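Local coordinates for protein probable dipeptidase (Pseudomonas aeruginosa, PDB 3B40) that probably acts as a metal-dependent dipeptidase of the membrane dipeptidase (M19) family, which hydrolyses dipeptides, and is built on a TIM-barrel fold, at residues A[9-14]-A[381-386]; A[336-341]-A[376-381]; A[266-271]-A[330-335]; A[260-265]-A[343-348]. The protein carries 11 engineered substitutions. All blocks are in the same frame, centred on the assembly; numbering follows the deposited sequence. Where two conformers were deposited one is given.

Contact 1 (A[9-14]-A[381-386]). Engineered in segment 9-14: Q13 (natural residue Lys). With CA (calcium ion), chain E.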
loop_
_atom_site.group_PDB
_atom_site.type_symbol
_atom_site.label_atom_id
_atom_site.label_comp_id
_atom_site.label_asym_id
_atom_site.label_seq_id
_atom_site.Cartn_x
_atom_site.Cartn_y
_atom_site.Cartn_z
ATOM N N ARG A 9 18.268 -13.885 22.047
ATOM C CA ARG A 9 17.358 -15.044 21.884
ATOM C C ARG A 9 16.116 -14.897 22.740
ATOM O O ARG A 9 15.052 -15.316 22.336
ATOM C CB ARG A 9 18.043 -16.388 22.198
ATOM C CG ARG A 9 18.852 -16.960 21.051
ATOM C CD ARG A 9 19.847 -18.007 21.558
ATOM N NE ARG A 9 21.166 -17.778 20.975
ATOM C CZ ARG A 9 22.251 -17.413 21.655
ATOM N NH1 ARG A 9 22.207 -17.257 22.972
ATOM N NH2 ARG A 9 23.396 -17.216 21.002
ATOM N N LYS A 10 16.253 -14.288 23.918
ATOM C CA LYS A 10 15.106 -14.083 24.791
ATOM C C LYS A 10 14.004 -13.279 24.079
ATOM O O LYS A 10 12.836 -13.587 24.229
ATOM C CB LYS A 10 15.510 -13.359 26.069
ATOM C CG LYS A 10 16.060 -11.950 25.820
ATOM C CD LYS A 10 16.138 -11.047 27.083
ATOM C CE LYS A 10 17.182 -9.939 26.891
ATOM N NZ LYS A 10 16.706 -8.624 26.287
ATOM N N VAL A 11 14.402 -12.246 23.329
ATOM C CA VAL A 11 13.458 -11.392 22.577
ATOM C C VAL A 11 12.866 -12.160 21.381
ATOM O O VAL A 11 11.651 -12.140 21.213
ATOM C CB VAL A 11 14.100 -10.019 22.167
ATOM C CG1 VAL A 11 13.143 -9.172 21.306
ATOM C CG2 VAL A 11 14.457 -9.226 23.414
ATOM N N MET A 12 13.709 -12.855 20.600
ATOM C CA MET A 12 13.278 -13.679 19.448
ATOM C C MET A 12 12.273 -14.739 19.876
ATOM O O MET A 12 11.277 -14.979 19.198
ATOM C CB MET A 12 14.475 -14.381 18.765
ATOM C CG MET A 12 15.563 -13.464 18.143
ATOM S SD MET A 12 17.090 -14.333 17.594
ATOM C CE MET A 12 16.437 -15.420 16.336
ATOM N N GLN A 13 12.566 -15.385 21.011
ATOM C CA GLN A 13 11.686 -16.423 21.596
ATOM C C GLN A 13 10.355 -15.833 22.017
ATOM O O GLN A 13 9.304 -16.406 21.789
ATOM C CB GLN A 13 12.342 -17.056 22.844
ATOM C CG GLN A 13 13.449 -18.071 22.534
ATOM C CD GLN A 13 12.990 -19.169 21.601
ATOM O OE1 GLN A 13 11.943 -19.802 21.837
ATOM N NE2 GLN A 13 13.751 -19.388 20.509
ATOM N N HIS A 14 10.414 -14.684 22.662
ATOM C CA HIS A 14 9.207 -13.957 23.009
ATOM C C HIS A 14 8.381 -13.621 21.754
ATOM O O HIS A 14 7.175 -13.799 21.762
ATOM C CB HIS A 14 9.611 -12.710 23.771
ATOM C CG HIS A 14 8.472 -11.910 24.297
ATOM N ND1 HIS A 14 8.644 -10.634 24.788
ATOM C CD2 HIS A 14 7.145 -12.175 24.387
ATOM C CE1 HIS A 14 7.476 -10.149 25.172
ATOM N NE2 HIS A 14 6.550 -11.064 24.946
ATOM N N GLU A 381 11.618 -6.000 17.181
ATOM C CA GLU A 381 11.931 -4.558 17.335
ATOM C C GLU A 381 10.888 -3.843 18.200
ATOM O O GLU A 381 11.254 -3.006 19.019
ATOM C CB GLU A 381 12.095 -3.863 15.986
ATOM C CG GLU A 381 12.583 -2.387 16.044
ATOM C CD GLU A 381 13.923 -2.173 16.741
ATOM O OE1 GLU A 381 14.781 -3.086 16.734
ATOM O OE2 GLU A 381 14.128 -1.064 17.297
ATOM N N LEU A 382 9.602 -4.145 17.984
ATOM C CA LEU A 382 8.513 -3.664 18.860
ATOM C C LEU A 382 8.680 -4.072 20.335
ATOM O O LEU A 382 8.586 -3.237 21.249
ATOM C CB LEU A 382 7.142 -4.099 18.334
ATOM C CG LEU A 382 6.678 -3.477 17.010
ATOM C CD1 LEU A 382 5.525 -4.299 16.376
ATOM C CD2 LEU A 382 6.336 -2.010 17.250
ATOM N N ILE A 383 8.932 -5.350 20.579
ATOM C CA ILE A 383 9.250 -5.798 21.950
ATOM C C ILE A 383 10.392 -4.944 22.559
ATOM O O ILE A 383 10.273 -4.379 23.648
ATOM C CB ILE A 383 9.617 -7.307 21.968
ATOM C CG1 ILE A 383 8.372 -8.154 21.683
ATOM C CG2 ILE A 383 10.212 -7.707 23.304
ATOM C CD1 ILE A 383 8.679 -9.601 21.257
ATOM N N THR A 384 11.471 -4.815 21.808
ATOM C CA THR A 384 12.663 -4.090 22.232
ATOM C C THR A 384 12.351 -2.630 22.628
ATOM O O THR A 384 12.932 -2.090 23.578
ATOM C CB THR A 384 13.715 -4.187 21.113
ATOM O OG1 THR A 384 14.039 -5.575 20.922
ATOM C CG2 THR A 384 14.983 -3.398 21.431
ATOM N N ARG A 385 11.418 -2.003 21.923
ATOM C CA ARG A 385 11.073 -0.626 22.248
ATOM C C ARG A 385 10.097 -0.477 23.382
ATOM O O ARG A 385 9.828 0.645 23.806
ATOM C CB ARG A 385 10.542 0.099 21.040
ATOM C CG ARG A 385 11.577 0.125 20.005
ATOM C CD ARG A 385 11.714 1.468 19.386
ATOM N NE ARG A 385 12.527 1.293 18.210
ATOM C CZ ARG A 385 12.635 2.181 17.247
ATOM N NH1 ARG A 385 11.948 3.321 17.301
ATOM N NH2 ARG A 385 13.411 1.910 16.234
ATOM N N GLY A 386 9.555 -1.583 23.867
ATOM C CA GLY A 386 8.688 -1.551 25.041
ATOM C C GLY A 386 7.187 -1.656 24.797
ATOM O O GLY A 386 6.394 -1.402 25.707
HETATM CA CA CA E . 4.439 -11.797 25.833
HETATM O O HOH W 1 3.984 -13.789 24.531
#

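Contact 2 (A[336-341]-A[376-381])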
loop_
_atom_site.group_PDB
_atom_site.type_symbol
_atom_site.label_atom_id
_atom_site.label_comp_id
_atom_site.label_asym_id
_atom_site.label_seq_id
_atom_site.Cartn_x
_atom_site.Cartn_y
_atom_site.Cartn_z
ATOM N N LYS A 336 14.836 -0.264 12.389
ATOM C CA LYS A 336 14.891 0.900 13.272
ATOM C C LYS A 336 13.947 1.986 12.753
ATOM O O LYS A 336 13.125 2.508 13.497
ATOM C CB LYS A 336 16.313 1.470 13.370
ATOM C CG LYS A 336 16.397 2.796 14.197
ATOM C CD LYS A 336 17.781 3.432 14.141
ATOM C CE LYS A 336 17.852 4.727 14.986
ATOM N NZ LYS A 336 16.861 5.759 14.471
ATOM N N GLU A 337 14.086 2.311 11.473
ATOM C CA GLU A 337 13.272 3.347 10.809
ATOM C C GLU A 337 11.791 2.991 10.731
ATOM O O GLU A 337 10.926 3.828 10.977
ATOM C CB GLU A 337 13.819 3.604 9.413
ATOM C CG GLU A 337 15.138 4.392 9.425
ATOM C CD GLU A 337 16.391 3.542 9.487
ATOM O OE1 GLU A 337 16.313 2.307 9.652
ATOM O OE2 GLU A 337 17.488 4.138 9.348
ATOM N N LEU A 338 11.501 1.739 10.398
ATOM C CA LEU A 338 10.132 1.308 10.376
ATOM C C LEU A 338 9.468 1.549 11.733
ATOM O O LEU A 338 8.354 2.061 11.792
ATOM C CB LEU A 338 10.016 -0.174 9.973
ATOM C CG LEU A 338 8.565 -0.659 9.976
ATOM C CD1 LEU A 338 7.616 0.206 9.120
ATOM C CD2 LEU A 338 8.474 -2.144 9.599
ATOM N N VAL A 339 10.133 1.175 12.815
ATOM C CA VAL A 339 9.504 1.348 14.139
ATOM C C VAL A 339 9.544 2.804 14.653
ATOM O O VAL A 339 8.663 3.224 15.409
ATOM C CB VAL A 339 10.031 0.314 15.148
ATOM C CG1 VAL A 339 9.477 0.565 16.579
ATOM C CG2 VAL A 339 9.613 -1.072 14.659
ATOM N N ASP A 340 10.560 3.566 14.261
ATOM C CA ASP A 340 10.530 5.040 14.478
ATOM C C ASP A 340 9.226 5.608 13.908
ATOM O O ASP A 340 8.531 6.393 14.566
ATOM C CB ASP A 340 11.677 5.690 13.748
ATOM C CG ASP A 340 13.011 5.516 14.440
ATOM O OD1 ASP A 340 13.086 5.039 15.599
ATOM O OD2 ASP A 340 14.015 5.882 13.794
ATOM N N ALA A 341 8.896 5.193 12.678
ATOM C CA ALA A 341 7.668 5.632 12.021
ATOM C C ALA A 341 6.448 5.161 12.801
ATOM O O ALA A 341 5.503 5.934 13.019
ATOM C CB ALA A 341 7.629 5.154 10.591
ATOM N N ARG A 376 8.110 -11.634 12.323
ATOM C CA ARG A 376 8.400 -11.679 13.749
ATOM C C ARG A 376 9.599 -10.809 14.112
ATOM O O ARG A 376 9.762 -10.435 15.262
ATOM C CB ARG A 376 8.565 -13.126 14.228
ATOM C CG ARG A 376 7.301 -13.958 13.917
ATOM C CD ARG A 376 7.419 -15.427 14.246
ATOM N NE ARG A 376 8.484 -16.029 13.458
ATOM C CZ ARG A 376 8.705 -17.327 13.353
ATOM N NH1 ARG A 376 7.923 -18.204 13.993
ATOM N NH2 ARG A 376 9.714 -17.740 12.619
ATOM N N ASN A 377 10.453 -10.530 13.126
ATOM C CA ASN A 377 11.533 -9.551 13.243
ATOM C C ASN A 377 10.993 -8.148 13.566
ATOM O O ASN A 377 11.614 -7.421 14.334
ATOM C CB ASN A 377 12.342 -9.489 11.953
ATOM C CG ASN A 377 13.259 -10.687 11.778
ATOM O OD1 ASN A 377 13.311 -11.582 12.645
ATOM N ND2 ASN A 377 14.017 -10.702 10.670
ATOM N N VAL A 378 9.841 -7.792 12.988
ATOM C CA VAL A 378 9.187 -6.496 13.248
ATOM C C VAL A 378 8.730 -6.540 14.685
ATOM O O VAL A 378 8.986 -5.604 15.470
ATOM C CB VAL A 378 7.933 -6.239 12.304
ATOM C CG1 VAL A 378 7.278 -4.905 12.627
ATOM C CG2 VAL A 378 8.330 -6.277 10.822
ATOM N N THR A 379 8.096 -7.656 15.057
ATOM C CA THR A 379 7.674 -7.849 16.444
ATOM C C THR A 379 8.825 -7.781 17.461
ATOM O O THR A 379 8.666 -7.245 18.554
ATOM C CB THR A 379 6.864 -9.151 16.604
ATOM O OG1 THR A 379 5.727 -9.087 15.733
ATOM C CG2 THR A 379 6.386 -9.312 18.046
ATOM N N ALA A 380 9.975 -8.333 17.096
ATOM C CA ALA A 380 11.166 -8.278 17.953
ATOM C C ALA A 380 11.639 -6.839 18.219
ATOM O O ALA A 380 12.049 -6.511 19.341
ATOM C CB ALA A 380 12.280 -9.074 17.337
ATOM N N GLU A 381 11.618 -6.000 17.181
ATOM C CA GLU A 381 11.931 -4.558 17.335
ATOM C C GLU A 381 10.888 -3.843 18.200
ATOM O O GLU A 381 11.254 -3.006 19.019
ATOM C CB GLU A 381 12.095 -3.863 15.986
ATOM C CG GLU A 381 12.583 -2.387 16.044
ATOM C CD GLU A 381 13.923 -2.173 16.741
ATOM O OE1 GLU A 381 14.781 -3.086 16.734
ATOM O OE2 GLU A 381 14.128 -1.064 17.297
#

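Contact 3 (A[266-271]-A[330-335])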
loop_
_atom_site.group_PDB
_atom_site.type_symbol
_atom_site.label_atom_id
_atom_site.label_comp_id
_atom_site.label_asym_id
_atom_site.label_seq_id
_atom_site.Cartn_x
_atom_site.Cartn_y
_atom_site.Cartn_z
ATOM N N GLY A 266 6.512 -0.457 5.453
ATOM C CA GLY A 266 7.951 -0.755 5.356
ATOM C C GLY A 266 8.520 -0.445 3.973
ATOM O O GLY A 266 9.083 -1.334 3.308
ATOM N N PHE A 267 8.342 0.795 3.520
ATOM C CA PHE A 267 8.886 1.214 2.227
ATOM C C PHE A 267 10.132 2.069 2.478
ATOM O O PHE A 267 10.030 3.193 3.016
ATOM C CB PHE A 267 7.853 1.943 1.351
ATOM C CG PHE A 267 8.269 2.039 -0.086
ATOM C CD1 PHE A 267 7.781 1.140 -1.030
ATOM C CD2 PHE A 267 9.181 3.001 -0.492
ATOM C CE1 PHE A 267 8.191 1.200 -2.344
ATOM C CE2 PHE A 267 9.595 3.080 -1.816
ATOM C CZ PHE A 267 9.099 2.175 -2.748
ATOM N N PRO A 268 11.318 1.499 2.197
ATOM C CA PRO A 268 12.560 2.112 2.707
ATOM C C PRO A 268 12.699 3.624 2.439
ATOM O O PRO A 268 12.963 4.393 3.376
ATOM C CB PRO A 268 13.681 1.296 2.039
ATOM C CG PRO A 268 13.052 0.286 1.210
ATOM C CD PRO A 268 11.580 0.229 1.496
ATOM N N ALA A 269 12.496 4.059 1.197
ATOM C CA ALA A 269 12.660 5.488 0.860
ATOM C C ALA A 269 11.627 6.437 1.463
ATOM O O ALA A 269 11.798 7.665 1.376
ATOM C CB ALA A 269 12.726 5.703 -0.680
ATOM N N TYR A 270 10.557 5.903 2.051
ATOM C CA TYR A 270 9.571 6.752 2.706
ATOM C C TYR A 270 9.923 6.853 4.195
ATOM O O TYR A 270 9.260 7.601 4.947
ATOM C CB TYR A 270 8.133 6.213 2.615
ATOM C CG TYR A 270 7.490 5.904 1.256
ATOM C CD1 TYR A 270 8.002 6.389 0.049
ATOM C CD2 TYR A 270 6.317 5.120 1.213
ATOM C CE1 TYR A 270 7.378 6.054 -1.183
ATOM C CE2 TYR A 270 5.674 4.799 -0.004
ATOM C CZ TYR A 270 6.222 5.256 -1.185
ATOM O OH TYR A 270 5.579 4.934 -2.354
ATOM N N LEU A 271 10.959 6.110 4.610
ATOM C CA LEU A 271 11.337 5.989 6.021
ATOM C C LEU A 271 12.688 6.613 6.341
ATOM O O LEU A 271 12.914 7.074 7.455
ATOM C CB LEU A 271 11.349 4.518 6.460
ATOM C CG LEU A 271 10.023 3.758 6.423
ATOM C CD1 LEU A 271 10.289 2.241 6.572
ATOM C CD2 LEU A 271 9.042 4.274 7.484
ATOM N N GLU A 330 20.821 2.921 -3.225
ATOM C CA GLU A 330 20.672 3.524 -1.904
ATOM C C GLU A 330 20.666 2.401 -0.872
ATOM O O GLU A 330 19.848 1.475 -0.985
ATOM C CB GLU A 330 19.360 4.328 -1.818
ATOM C CG GLU A 330 19.047 4.910 -0.420
ATOM C CD GLU A 330 20.003 5.987 0.069
ATOM O OE1 GLU A 330 21.058 6.239 -0.567
ATOM O OE2 GLU A 330 19.710 6.593 1.121
ATOM N N PRO A 331 21.606 2.432 0.097
ATOM C CA PRO A 331 21.503 1.472 1.218
ATOM C C PRO A 331 20.079 1.471 1.822
ATOM O O PRO A 331 19.552 2.535 2.117
ATOM C CB PRO A 331 22.525 2.010 2.236
ATOM C CG PRO A 331 23.613 2.627 1.328
ATOM C CD PRO A 331 22.802 3.295 0.210
ATOM N N LYS A 332 19.481 0.292 2.019
ATOM C CA LYS A 332 18.092 0.186 2.535
ATOM C C LYS A 332 17.921 0.572 4.003
ATOM O O LYS A 332 18.671 0.087 4.873
ATOM C CB LYS A 332 17.590 -1.256 2.436
ATOM C CG LYS A 332 16.708 -1.651 1.256
ATOM C CD LYS A 332 16.389 -3.151 1.397
ATOM C CE LYS A 332 15.617 -3.725 0.205
ATOM N NZ LYS A 332 15.628 -2.831 -0.992
ATOM N N ALA A 333 16.883 1.378 4.272
ATOM C CA ALA A 333 16.344 1.585 5.621
ATOM C C ALA A 333 16.072 0.250 6.291
ATOM O O ALA A 333 15.866 -0.756 5.609
ATOM C CB ALA A 333 15.010 2.436 5.571
ATOM N N GLY A 334 16.056 0.239 7.621
ATOM C CA GLY A 334 15.898 -1.010 8.368
ATOM C C GLY A 334 14.719 -1.007 9.319
ATOM O O GLY A 334 13.847 -0.149 9.249
ATOM N N LEU A 335 14.708 -1.976 10.230
ATOM C CA LEU A 335 13.672 -2.080 11.244
ATOM C C LEU A 335 13.684 -0.886 12.187
ATOM O O LEU A 335 12.641 -0.517 12.711
ATOM C CB LEU A 335 13.796 -3.400 12.045
ATOM C CG LEU A 335 13.465 -4.697 11.267
ATOM C CD1 LEU A 335 13.923 -5.941 12.018
ATOM C CD2 LEU A 335 11.981 -4.800 10.869
#

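Contact 4 (A[260-265]-A[343-348])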
loop_
_atom_site.group_PDB
_atom_site.type_symbol
_atom_site.label_atom_id
_atom_site.label_comp_id
_atom_site.label_asym_id
_atom_site.label_seq_id
_atom_site.Cartn_x
_atom_site.Cartn_y
_atom_site.Cartn_z
ATOM N N GLY A 260 -10.415 5.526 12.159
ATOM C CA GLY A 260 -9.696 4.662 11.249
ATOM C C GLY A 260 -8.275 4.314 11.649
ATOM O O GLY A 260 -7.901 4.448 12.824
ATOM N N VAL A 261 -7.467 3.875 10.674
ATOM C CA VAL A 261 -6.125 3.347 10.998
ATOM C C VAL A 261 -5.094 3.752 9.966
ATOM O O VAL A 261 -5.367 3.739 8.766
ATOM C CB VAL A 261 -6.092 1.752 11.148
ATOM C CG1 VAL A 261 -4.742 1.303 11.648
ATOM C CG2 VAL A 261 -7.155 1.252 12.119
ATOM N N ILE A 262 -3.894 4.082 10.445
ATOM C CA ILE A 262 -2.747 4.383 9.583
ATOM C C ILE A 262 -1.842 3.165 9.602
ATOM O O ILE A 262 -1.236 2.843 10.617
ATOM C CB ILE A 262 -1.997 5.648 10.053
ATOM C CG1 ILE A 262 -2.950 6.848 10.003
ATOM C CG2 ILE A 262 -0.788 5.941 9.153
ATOM C CD1 ILE A 262 -2.792 7.788 11.131
ATOM N N GLN A 263 -1.807 2.450 8.488
ATOM C CA GLN A 263 -1.019 1.215 8.429
ATOM C C GLN A 263 0.364 1.599 7.915
ATOM O O GLN A 263 0.554 1.796 6.717
ATOM C CB GLN A 263 -1.713 0.168 7.547
ATOM C CG GLN A 263 -3.127 -0.222 8.041
ATOM C CD GLN A 263 -3.150 -1.417 9.006
ATOM O OE1 GLN A 263 -3.905 -1.419 9.978
ATOM N NE2 GLN A 263 -2.336 -2.428 8.730
ATOM N N VAL A 264 1.319 1.685 8.835
ATOM C CA VAL A 264 2.666 2.208 8.559
ATOM C C VAL A 264 3.472 1.264 7.694
ATOM O O VAL A 264 3.666 0.097 8.049
ATOM C CB VAL A 264 3.454 2.488 9.873
ATOM C CG1 VAL A 264 4.882 2.969 9.564
ATOM C CG2 VAL A 264 2.711 3.530 10.749
ATOM N N VAL A 265 3.990 1.782 6.586
ATOM C CA VAL A 265 4.513 0.935 5.539
ATOM C C VAL A 265 6.044 0.787 5.596
ATOM O O VAL A 265 6.767 1.778 5.702
ATOM C CB VAL A 265 4.064 1.435 4.122
ATOM C CG1 VAL A 265 4.692 2.793 3.790
ATOM C CG2 VAL A 265 4.419 0.433 3.057
ATOM N N ASP A 343 6.383 4.506 16.054
ATOM C CA ASP A 343 6.488 5.277 17.281
ATOM C C ASP A 343 5.878 6.667 17.071
ATOM O O ASP A 343 5.079 7.115 17.872
ATOM C CB ASP A 343 7.973 5.440 17.707
ATOM C CG ASP A 343 8.551 4.217 18.438
ATOM O OD1 ASP A 343 7.886 3.175 18.596
ATOM O OD2 ASP A 343 9.711 4.309 18.876
ATOM N N TYR A 344 6.273 7.338 15.997
ATOM C CA TYR A 344 5.781 8.687 15.675
ATOM C C TYR A 344 4.278 8.731 15.468
ATOM O O TYR A 344 3.610 9.651 15.931
ATOM C CB TYR A 344 6.491 9.246 14.437
ATOM C CG TYR A 344 6.104 10.681 14.145
ATOM C CD1 TYR A 344 6.782 11.744 14.747
ATOM C CD2 TYR A 344 5.043 10.974 13.293
ATOM C CE1 TYR A 344 6.416 13.063 14.491
ATOM C CE2 TYR A 344 4.647 12.277 13.037
ATOM C CZ TYR A 344 5.336 13.329 13.651
ATOM O OH TYR A 344 4.979 14.622 13.381
ATOM N N THR A 345 3.758 7.752 14.732
ATOM C CA THR A 345 2.361 7.718 14.368
ATOM C C THR A 345 1.526 7.473 15.621
ATOM O O THR A 345 0.496 8.128 15.821
ATOM C CB THR A 345 2.096 6.675 13.222
ATOM O OG1 THR A 345 3.027 6.898 12.171
ATOM C CG2 THR A 345 0.698 6.839 12.617
ATOM N N VAL A 346 2.007 6.569 16.480
ATOM C CA VAL A 346 1.367 6.281 17.743
ATOM C C VAL A 346 1.346 7.530 18.644
ATOM O O VAL A 346 0.308 7.842 19.212
ATOM C CB VAL A 346 2.017 5.059 18.457
ATOM C CG1 VAL A 346 1.547 4.946 19.903
ATOM C CG2 VAL A 346 1.758 3.752 17.684
ATOM N N LYS A 347 2.464 8.255 18.748
ATOM C CA LYS A 347 2.490 9.546 19.457
ATOM C C LYS A 347 1.385 10.484 19.041
ATOM O O LYS A 347 0.809 11.202 19.880
ATOM C CB LYS A 347 3.790 10.315 19.155
ATOM C CG LYS A 347 5.021 9.806 19.810
ATOM C CD LYS A 347 4.984 10.066 21.314
ATOM C CE LYS A 347 6.283 9.622 21.975
ATOM N NZ LYS A 347 6.174 9.941 23.415
ATOM N N LYS A 348 1.144 10.525 17.730
ATOM C CA LYS A 348 0.206 11.447 17.136
ATOM C C LYS A 348 -1.267 10.981 17.240
ATOM O O LYS A 348 -2.132 11.771 17.621
ATOM C CB LYS A 348 0.616 11.774 15.685
ATOM C CG LYS A 348 1.955 12.538 15.558
ATOM C CD LYS A 348 2.066 13.700 16.564
ATOM C CE LYS A 348 3.424 14.386 16.479
ATOM N NZ LYS A 348 3.513 15.642 17.268
#

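Contact 1 (A[9-14]-A[381-386])
The imidazole of H14 rests against the side chain of I383, and this is where helix 9-19 packs tightly on the last turn of helix 375-385. I383 CD1 sits over one ring face in a CH-pi contact, 3.9 Å from the centroid of H14 and 23° off the ring normal, displaced toward the rim. The other branch, I383 CG2, comes within 3.6 Å of H14 ND1 and also meets V11 CG1 at 3.8 Å, so one isoleucine touches both inner residues of the first helix. H14 reaches it with CG trans to the backbone N (chi1 -175°), which swings the ring toward the second helix. The looser side begins at T384, an exposed residue whose OG1 touches V11 CG1 at 3.7 Å but spends its hydrogen bond on A380 O of its own helix. Beyond it the helix ends at G386 in a Schellman motif. On the far side of the ring from its bond to CB, H14 NE2 binds a calcium ion at 2.4 Å, a site completed in part by D389 and a water. With NE2 on the metal and I383 CD1 against one face, the ring is probably restricted in how far it can turn.

Contact 2 (A[336-341]-A[376-381])
V339 and E381 make the closest meeting in a buried helix-to-helix contact on the outside of the barrel, where helix 335-349 lies beside helix 375-385. No hydrogen bond spans the two segments; the pairing rests on aliphatic carbon. V339 CG2 approaches E381 CG to 3.5 Å, and V339 CB lies 3.8 Å from the same methylene, so the valine leans obliquely across the middle of the glutamate chain and leaves its carboxylate alone. E381 can offer that methylene because CG is trans to the backbone N (chi1 -173°) and the chain then bends at chi2 (58°), turning the acid group away along the surface, where OE1 is hydrogen-bonded to Y7 OH. Deeper in, L338 CD2 and V378 CG1 form a slacker pair at 4.3 Å, with W369 touching both residues.

In TIM-barrel terms, helix 335-349 leads into strand 354-357, and helix 375-385 comes after that strand, so the contact joins successive helices of the outer layer. Toward solvent the joint turns ionic. K336 NZ bonds D340 OD2 at 2.9 Å, within one helical turn, using the syn lone pair of the carboxylate. The other oxygen, D340 OD1, forms a salt bridge with R385 NH1, while R385 NH2 bonds K336 O. The carboxylates of D340 and E381 stay well apart, OD1 to OE2 being 6.4 Å, and R385, which pairs with both, probably offsets their mutual repulsion.

Contact 3 (A[266-271]-A[330-335])
A short helical turn just after barrel strand 261-265 packs here on the loop that leads into helix 335-349, P268 meeting A333 at the centre. The two backbones come close, 4.8 Å between P268 CA and A333 CA, with a proline ring and a single methyl filling the joint. A333 CB points into the turn and lies 3.6 Å from P268 O, a carbonyl that also accepts the backbone N-H of L271. P268 CB stands 3.9 Å from A333 CB, and on the inner flank L271 CB reaches the same methyl at 4.3 Å. Toward the exposed side, P268 CG and K332 CG lie alongside each other, 4.1 Å apart.

The turn has its own bracing: Y270 N bonds F267 O, and the rings of F267 and Y270 overlap, F267 CD2 lying 3.5 Å above the plane of Y270, over its centre. Backbone bonding to D367 holds A333 in the loop. Next, G334 is the N-cap of helix 335-349; E337, at N3, accepts its N-H through OE1, one of the two bonds of a capping box, which the glycine has no side chain to complete. All this belongs to the strand-to-helix connection of a TIM-barrel beta-alpha unit.

Contact 4 (A[260-265]-A[343-348])
No flat group takes part where T345 meets I262 and V264: there are no ring faces or planar edges between these segments, just branched aliphatic carbons and one hydroxyl. The side chain of Y344, just before T345, touches P237, A239 and M252 instead. T345 alone covers the strand. Its CG2, trans to the backbone N, points at I262, with 3.9 Å to I262 CG2 and the same distance to I262 CB and CD1, so one methyl nestles against three carbons of the isoleucine. The hydroxyl faces the other way along the strand: T345 OG1 lies 3.7 Å from V264 CG2, the two tips reaching toward each other. With chi1 at -50°, OG1 stays beside its own backbone N, where it can bond A341 O one turn back. The buried hydroxyl is thus satisfied within its helix and needs no partner from the strand. I262 and V264, two apart, both point to the helix, while Q263 between them faces away into the barrel. Strand 261-265 pairs in parallel with 230-235 and with 354-357; helix 335-349 crosses over between 261-265 and 354-357 as a beta-alpha-beta unit, with V354 and M252 of helix 249-257 closing round T345.

Overall arrangement
Contacts 2 and 4 are buried and share helix 335-349, which packs on strand 261-265 near its C-terminal end and on helix 375-385 near its start. Contact 3, partly buried, sets backbones close round a proline and an alanine methyl, with no hydrogen bond across it, where loops join that strand and helix. Contact 1 is a surface contact, adding the N-terminal helix outside helix 375-385, so the layers run from strand outward: contact 4, contact 2, contact 1. The chemistry follows: largely apolar packing with one hydroxyl satisfied inside its own helix, aliphatic packing with an ionic rim in the middle, a metal-bound ring at the periphery. R385 ties three contacts together, bridging to D340 and D343.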